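Local coordinates for protein mycosin-1 (Mycobacterium smegmatis, PDB 4KB5) that acts as a subtilisin-like serine protease of the mycobacterial type VII secretion system, cleaving EspB and possibly helping to regulate ESX-1 secretion, at residues A[98-101]-A[102-106]. Numbering follows the deposited sequence.
Sequences CDAH and GTMTA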
ATOM      1  N   CYS A  98       3.923 -17.200  -1.522  1.00 36.32           N
ATOM      2  CA  CYS A  98       5.050 -17.956  -0.997  1.00 39.97           C
ATOM      3  C   CYS A  98       5.774 -17.148   0.102  1.00 40.03           C
ATOM      4  O   CYS A  98       6.793 -17.572   0.651  1.00 40.09           O
ATOM      5  CB  CYS A  98       5.953 -18.371  -2.174  1.00 45.71           C
ATOM      6  SG  CYS A  98       7.471 -19.276  -1.779  1.00 65.40           S
ATOM      7  N   ASP A  99       5.205 -15.999   0.462  1.00 37.82           N
ATOM      8  CA  ASP A  99       5.865 -15.086   1.386  1.00 38.13           C
ATOM      9  C   ASP A  99       5.152 -14.840   2.713  1.00 37.44           C
ATOM     10  O   ASP A  99       5.700 -14.170   3.569  1.00 38.87           O
ATOM     11  CB  ASP A  99       6.136 -13.751   0.684  1.00 39.64           C
ATOM     12  CG  ASP A  99       7.140 -13.894  -0.443  1.00 40.96           C
ATOM     13  OD1 ASP A  99       6.725 -14.094  -1.604  1.00 40.64           O
ATOM     14  OD2 ASP A  99       8.353 -13.861  -0.160  1.00 43.80           O
ATOM     15  N   ALA A 100       3.941 -15.375   2.884  1.00 37.10           N
ATOM     16  CA  ALA A 100       3.125 -15.108   4.072  1.00 33.50           C
ATOM     17  C   ALA A 100       2.955 -13.600   4.273  1.00 35.86           C
ATOM     18  O   ALA A 100       3.356 -13.035   5.301  1.00 34.23           O
ATOM     19  CB  ALA A 100       3.725 -15.767   5.311  1.00 34.66           C
ATOM     20  N   HIS A 101       2.363 -12.951   3.275  1.00 33.71           N
ATOM     21  CA  HIS A 101       2.205 -11.515   3.328  1.00 32.49           C
ATOM     22  C   HIS A 101       0.982 -11.033   2.599  1.00 31.74           C
ATOM     23  O   HIS A 101       0.045 -10.496   3.210  1.00 31.00           O
ATOM     24  CB  HIS A 101       3.462 -10.828   2.803  1.00 34.49           C
ATOM     25  CG  HIS A 101       3.477  -9.365   3.092  1.00 36.16           C
ATOM     26  ND1 HIS A 101       2.902  -8.470   2.274  1.00 35.61           N
ATOM     27  CD2 HIS A 101       3.934  -8.656   4.201  1.00 36.26           C
ATOM     28  CE1 HIS A 101       3.016  -7.244   2.815  1.00 35.75           C
ATOM     29  NE2 HIS A 101       3.648  -7.362   3.989  1.00 35.36           N
ATOM     30  N   GLY A 102       0.961 -11.224   1.283  1.00 28.63           N
ATOM     31  CA  GLY A 102      -0.166 -10.759   0.482  1.00 27.67           C
ATOM     32  C   GLY A 102      -1.513 -11.287   0.945  1.00 27.33           C
ATOM     33  O   GLY A 102      -2.522 -10.581   0.865  1.00 26.75           O
ATOM     34  N   THR A 103      -1.530 -12.525   1.440  1.00 25.46           N
ATOM     35  CA  THR A 103      -2.768 -13.135   1.923  1.00 26.50           C
ATOM     36  C   THR A 103      -3.356 -12.338   3.094  1.00 25.47           C
ATOM     37  O   THR A 103      -4.553 -12.095   3.140  1.00 26.48           O
ATOM     38  CB  THR A 103      -2.554 -14.618   2.361  1.00 27.45           C
ATOM     39  OG1 THR A 103      -1.994 -15.372   1.277  1.00 27.25           O
ATOM     40  CG2 THR A 103      -3.871 -15.251   2.764  1.00 25.96           C
ATOM     41  N   MET A 104      -2.504 -11.956   4.028  1.00 26.59           N
ATOM     42  CA  MET A 104      -2.906 -11.152   5.190  1.00 28.07           C
ATOM     43  C   MET A 104      -3.270  -9.703   4.827  1.00 28.32           C
ATOM     44  O   MET A 104      -4.150  -9.095   5.466  1.00 28.23           O
ATOM     45  CB  MET A 104      -1.798 -11.170   6.248  1.00 29.99           C
ATOM     46  CG  MET A 104      -1.690 -12.506   6.994  1.00 34.06           C
ATOM     47  SD  MET A 104      -0.328 -13.546   6.422  1.00 40.58           S
ATOM     48  CE  MET A 104       1.024 -12.843   7.353  0.31 35.11           C
ATOM     49  N   THR A 105      -2.604  -9.161   3.803  1.00 27.44           N
ATOM     50  CA  THR A 105      -2.931  -7.823   3.277  1.00 26.63           C
ATOM     51  C   THR A 105      -4.360  -7.820   2.753  1.00 26.79           C
ATOM     52  O   THR A 105      -5.157  -6.945   3.112  1.00 26.15           O
ATOM     53  CB  THR A 105      -1.964  -7.396   2.151  1.00 26.19           C
ATOM     54  OG1 THR A 105      -0.615  -7.469   2.631  1.00 26.53           O
ATOM     55  CG2 THR A 105      -2.245  -5.962   1.712  1.00 28.11           C
ATOM     56  N   ALA A 106      -4.676  -8.817   1.921  1.00 26.00           N
ATOM     57  CA  ALA A 106      -6.008  -8.996   1.331  1.00 26.00           C
ATOM     58  C   ALA A 106      -7.099  -9.206   2.377  1.00 25.04           C
ATOM     59  O   ALA A 106      -8.224  -8.729   2.217  1.00 25.27           O
ATOM     60  CB  ALA A 106      -5.998 -10.173   0.342  1.00 26.45           C
TER
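His101, the histidine assigned to the charge relay, occupies the N-cap position of helix 102-110, and Thr105 N donates to His101 O at 3.0 Å, with an N-H...O angle of 157°. From CB, next to the adjoining Gly102 peptide, the side chain of His101 leaves across the start of the helix; CG stands anti to the backbone N (chi1 -168°), and the ring slants past Thr105. ND1 hydrogen-bonds Asp70 OD1; CE1 comes 3.6 Å from Thr105 OG1; at the far end the ring reaches Ser312. Histidine suits this place because its two ring nitrogens let ND1 hold Asp70 while the other end faces Ser312, as in the subtilase catalytic triad. Thr105 suits its place because its hydroxyl, beside its backbone N, hydrogen-bonds Asp70 OD2, a second-shell contact consistent with fixing that acid's orientation. Gly102 puts no CB at the helix start, and its N is hydrogen-bonded to Thr71 OG1. Met104, a flexible thioether bent at chi2 and chi3, curls back over the loop until CE meets Ala100 O at 3.1 Å; the small Ala100 CB lies 4.5 Å from the same Met104 CE. In the subtilase fold this turn joins the loop after strand 82-86 to helix 102-110, where Met104 and Thr105 pack on Phe313 of helix 311-328, which carries Ser312, while Asp70 ends strand 65-70 of the parallel sheet.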